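Local coordinates for RsbT co-antagonist protein RsbRA (Bacillus subtilis, PDB 2BNL), which acts in the stressosome as a positive regulator of sigma-B activity under salt and heat stress, stimulating the RsbT kinase toward RsbS in vitro, at residues D51-S56 / S121-E126; S46-D51 / I67-L72. One frame throughout, in Å; residues are numbered along the deposited sequence.

Interaction 1 of 2, residues D51-S56 / S121-E126; sequences DILLLS and SPINTE
I123 reaches out from helix 109-135 and sets its two branches against three residues toward the C-terminal end of helix 39-54: I52, L53 and S56. It gives up more surface than any of them, and a beta-branched, wholly apolar residue suits the place because its two arms can serve different neighbours. CG1 lies anti to the carbonyl carbon (chi1 -61°) and carries CD1 toward L53 and S56, while CG2 heads for I52. The two isoleucines slide past each other in opposite directions and touch through their methyl branches, I52 CG2 to I123 CG2 at 3.7 Å. L53 crosses I123 at about a right angle and touches it methyl to methyl, its CD2 lying 3.7 Å from I123 CD1.

S56 is the polar member of the group, yet it is buried and offers I123 mainly its carbon: CB stands 3.5 Å from I123 CD1. The hydroxyl is turned back on its own segment, where OG donates to the carbonyl O of I52 at 2.7 Å, approaching from above the carbonyl plane, 40° out of it. A small serine therefore fits close against I123, and its hydroxyl is satisfied by the carbonyl four residues back.

This is a buried apolar contact within the N-terminal domain of RsbRA, a nonheme member of the globin clan. Around it, I52 also packs on I67 and L70 of helix 64-76, and L53 on I11 of helix 5-13 and on F119 and F120 of helix 109-135. S121 and T125, on the side turned from I123, pack on A89 and A85 of the second subunit, and E126 forms a salt bridge with K82 of that other chain.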
# COMPACT_ATOMS: atom_id res chain seq x y z
N ASP A 51 16.00 5.93 -7.44
CA ASP A 51 16.21 6.03 -8.88
C ASP A 51 14.86 5.83 -9.62
O ASP A 51 14.61 6.54 -10.55
CB ASP A 51 17.17 4.99 -9.40
CG ASP A 51 18.63 5.33 -9.15
OD1 ASP A 51 18.94 6.37 -8.56
OD2 ASP A 51 19.44 4.50 -9.59
N ILE A 52 14.04 4.91 -9.13
CA ILE A 52 12.62 4.78 -9.57
C ILE A 52 11.79 6.04 -9.39
O ILE A 52 11.13 6.50 -10.33
CB ILE A 52 11.91 3.56 -8.96
CG1 ILE A 52 12.53 2.25 -9.50
CG2 ILE A 52 10.41 3.64 -9.16
CD1 ILE A 52 12.43 1.04 -8.55
N LEU A 53 11.91 6.64 -8.23
CA LEU A 53 11.17 7.82 -7.92
C LEU A 53 11.56 8.93 -8.87
O LEU A 53 10.69 9.63 -9.39
CB LEU A 53 11.39 8.23 -6.45
CG LEU A 53 11.01 7.26 -5.37
CD1 LEU A 53 11.34 7.90 -3.99
CD2 LEU A 53 9.67 6.72 -5.40
N LEU A 54 12.87 9.08 -9.11
CA LEU A 54 13.39 10.20 -9.93
C LEU A 54 12.95 10.10 -11.45
O LEU A 54 12.98 11.07 -12.15
CB LEU A 54 14.91 10.31 -9.73
CG LEU A 54 15.26 10.88 -8.34
CD1 LEU A 54 16.75 10.87 -8.18
CD2 LEU A 54 14.68 12.33 -8.06
N LEU A 55 12.58 8.90 -11.90
CA LEU A 55 12.02 8.62 -13.22
C LEU A 55 10.53 8.77 -13.28
O LEU A 55 9.98 8.70 -14.32
CB LEU A 55 12.38 7.18 -13.62
CG LEU A 55 13.86 6.89 -13.87
CD1 LEU A 55 14.08 5.35 -13.92
CD2 LEU A 55 14.31 7.57 -15.18
N SER A 56 9.88 8.93 -12.14
CA SER A 56 8.38 8.80 -11.98
C SER A 56 7.56 10.08 -11.78
O SER A 56 6.48 10.07 -11.14
CB SER A 56 8.09 7.78 -10.88
OG SER A 56 8.63 6.53 -11.21
N SER A 121 1.87 6.33 -4.36
CA SER A 121 0.90 5.24 -4.40
C SER A 121 0.98 4.39 -5.71
O SER A 121 1.21 3.22 -5.65
CB SER A 121 -0.59 5.72 -4.16
OG SER A 121 -1.39 4.58 -3.96
N PRO A 122 0.90 5.03 -6.88
CA PRO A 122 1.04 4.21 -8.14
C PRO A 122 2.40 3.49 -8.38
O PRO A 122 2.48 2.43 -8.99
CB PRO A 122 0.75 5.25 -9.25
CG PRO A 122 1.00 6.60 -8.65
CD PRO A 122 0.77 6.48 -7.14
N ILE A 123 3.47 4.11 -7.90
CA ILE A 123 4.79 3.46 -7.91
C ILE A 123 4.82 2.24 -7.04
O ILE A 123 5.16 1.13 -7.47
CB ILE A 123 5.87 4.41 -7.41
CG1 ILE A 123 5.96 5.63 -8.28
CG2 ILE A 123 7.20 3.72 -7.29
CD1 ILE A 123 6.84 6.88 -7.72
N ASN A 124 4.38 2.41 -5.79
CA ASN A 124 4.38 1.26 -4.87
C ASN A 124 3.46 0.14 -5.28
O ASN A 124 3.81 -1.01 -5.08
CB ASN A 124 4.02 1.69 -3.40
CG ASN A 124 5.07 2.62 -2.80
OD1 ASN A 124 6.22 2.65 -3.30
ND2 ASN A 124 4.69 3.36 -1.79
N THR A 125 2.29 0.47 -5.78
CA THR A 125 1.32 -0.57 -6.28
C THR A 125 1.93 -1.37 -7.44
O THR A 125 1.77 -2.56 -7.55
CB THR A 125 -0.04 -0.02 -6.66
OG1 THR A 125 0.09 0.89 -7.77
CG2 THR A 125 -0.75 0.59 -5.49
N GLU A 126 2.69 -0.70 -8.26
CA GLU A 126 3.32 -1.33 -9.42
C GLU A 126 4.47 -2.21 -8.90
O GLU A 126 4.75 -3.27 -9.43
CB GLU A 126 3.89 -0.25 -10.31
CG GLU A 126 4.30 -0.75 -11.66
CD GLU A 126 3.15 -1.44 -12.41
OE1 GLU A 126 2.05 -0.88 -12.29
OE2 GLU A 126 3.34 -2.56 -12.95

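Interaction 2 of 2, residues S46-D51 / I67-L72; sequences SKEYID and ISELAL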
# COMPACT_ATOMS: atom_id res chain seq x y z
N SER A 46 17.54 0.96 -1.29
CA SER A 46 17.12 2.35 -1.16
C SER A 46 17.52 3.14 -2.37
O SER A 46 16.76 3.99 -2.78
CB SER A 46 17.69 2.95 0.10
OG SER A 46 17.36 2.01 1.11
N LYS A 47 18.73 2.92 -2.87
CA LYS A 47 19.21 3.64 -4.04
C LYS A 47 18.41 3.27 -5.30
O LYS A 47 18.11 4.17 -6.08
CB LYS A 47 20.77 3.48 -4.21
CG LYS A 47 21.29 4.05 -5.54
CD LYS A 47 21.07 5.52 -5.68
CE LYS A 47 21.89 6.16 -6.95
NZ LYS A 47 21.17 7.32 -7.49
N GLU A 48 18.12 2.01 -5.49
CA GLU A 48 17.33 1.52 -6.66
C GLU A 48 15.96 2.14 -6.55
O GLU A 48 15.34 2.52 -7.53
CB GLU A 48 17.09 0.03 -6.62
CG GLU A 48 17.92 -0.90 -7.50
CD GLU A 48 17.46 -2.40 -7.43
OE1 GLU A 48 16.95 -2.88 -8.49
OE2 GLU A 48 17.64 -3.09 -6.33
N TYR A 49 15.41 2.19 -5.35
CA TYR A 49 14.05 2.86 -5.16
C TYR A 49 14.03 4.35 -5.43
O TYR A 49 13.16 4.86 -6.15
CB TYR A 49 13.61 2.66 -3.74
CG TYR A 49 12.23 3.08 -3.45
CD1 TYR A 49 11.13 2.42 -4.01
CD2 TYR A 49 11.98 4.10 -2.58
CE1 TYR A 49 9.82 2.77 -3.70
CE2 TYR A 49 10.63 4.46 -2.27
CZ TYR A 49 9.57 3.78 -2.84
OH TYR A 49 8.30 4.12 -2.46
N ILE A 50 15.01 5.07 -4.88
CA ILE A 50 15.10 6.49 -5.20
C ILE A 50 15.21 6.74 -6.76
O ILE A 50 14.63 7.69 -7.26
CB ILE A 50 16.28 7.23 -4.47
CG1 ILE A 50 16.11 7.18 -2.96
CG2 ILE A 50 16.27 8.81 -4.64
CD1 ILE A 50 17.47 7.42 -2.01
N ASP A 51 16.00 5.93 -7.44
CA ASP A 51 16.21 6.03 -8.88
C ASP A 51 14.86 5.83 -9.62
O ASP A 51 14.61 6.54 -10.55
CB ASP A 51 17.17 4.99 -9.40
CG ASP A 51 18.63 5.33 -9.15
OD1 ASP A 51 18.94 6.37 -8.56
OD2 ASP A 51 19.44 4.50 -9.59
N ILE A 67 11.51 -0.93 -11.90
CA ILE A 67 10.52 -1.52 -11.04
C ILE A 67 10.60 -3.02 -11.02
O ILE A 67 10.52 -3.65 -9.98
CB ILE A 67 9.06 -0.96 -11.35
CG1 ILE A 67 9.01 0.48 -10.85
CG2 ILE A 67 8.03 -1.73 -10.54
CD1 ILE A 67 7.69 1.29 -11.19
N SER A 68 10.64 -3.58 -12.20
CA SER A 68 10.60 -5.01 -12.35
C SER A 68 11.87 -5.65 -11.75
O SER A 68 11.79 -6.71 -11.06
CB SER A 68 10.49 -5.35 -13.84
OG SER A 68 10.96 -6.60 -14.09
N GLU A 69 13.00 -5.04 -12.03
CA GLU A 69 14.27 -5.45 -11.42
C GLU A 69 14.31 -5.35 -9.90
O GLU A 69 14.85 -6.27 -9.22
CB GLU A 69 15.42 -4.68 -11.98
CG GLU A 69 16.70 -5.50 -11.78
CD GLU A 69 17.07 -6.57 -12.91
OE1 GLU A 69 16.41 -7.66 -13.17
OE2 GLU A 69 18.15 -6.30 -13.54
N LEU A 70 13.81 -4.23 -9.36
CA LEU A 70 13.81 -4.10 -7.92
C LEU A 70 12.94 -5.20 -7.27
O LEU A 70 13.33 -5.78 -6.23
CB LEU A 70 13.32 -2.74 -7.46
CG LEU A 70 13.10 -2.49 -5.96
CD1 LEU A 70 14.35 -2.75 -5.33
CD2 LEU A 70 12.78 -1.08 -5.70
N ALA A 71 11.76 -5.48 -7.85
CA ALA A 71 10.81 -6.44 -7.26
C ALA A 71 11.37 -7.85 -7.31
O ALA A 71 11.28 -8.61 -6.33
CB ALA A 71 9.47 -6.34 -7.98
N LEU A 72 11.93 -8.20 -8.45
CA LEU A 72 12.56 -9.49 -8.63
C LEU A 72 13.72 -9.75 -7.68
O LEU A 72 13.83 -10.81 -7.07
CB LEU A 72 13.05 -9.63 -10.07
CG LEU A 72 13.72 -10.92 -10.51
CD1 LEU A 72 12.89 -12.13 -10.30
CD2 LEU A 72 14.30 -10.87 -11.90
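Segments 46-51 and 67-72 are helical throughout and run nearly antiparallel, at 156° between their directions, with axes 10.2 Å apart at closest approach. E48 and L70 are the nearest pair of backbone positions, CA to CA 6.7 Å, and they also carry most of the contact.

E48 reaches across with a chain extended beyond CG and lays its carboxylate against L70: OE1 comes within 3.4 Å of L70 CA, and OE2 within 3.5 Å of L70 CD1. A long acid suits this partly exposed place, since its two methylenes span the gap between the helices and bring the carboxylate over L70, where R73, one turn further on helix 64-76, forms a salt bridge with OE2. The two helices, 39-54 and 64-76, are consecutive in this all-helical globin-clan domain, so the contact closes an antiparallel helical hairpin.

L70, with CG anti to its backbone N (chi1 173°), sends its methyls two ways. CD1 lies under the E48 carboxylate; L70 CD2 approaches the edge of the Y49 ring near its plane, 4.2 Å from Y49 CD1. Tyrosine is apt here because its flat ring can line the interior, edge-to-face with F91, while OH hydrogen-bonds N124 OD1 on helix 109-135. On the outer flank K47 NZ forms a salt bridge with D51 OD1 at 2.6 Å, and OD1 accepts it on its syn lone pair.

Both interactions draw on helix 39-54 but present different parts of it to different partners: 51-56 to helix 109-135 in interaction 1, 46-51 to helix 64-76 in interaction 2. The first is buried and made by aliphatic groups with one inward-turned hydroxyl; the second is partly buried, running from an apolar inner side to a carboxylate paired with an arginine nearer the surface. Their centres lie 9 Å apart, and they join directly. I52 CD1 packs on L70 CD2 at 3.6 Å, and the tyrosine of interaction 2 is tied to N124 of 121-126, so three helices meet around one core.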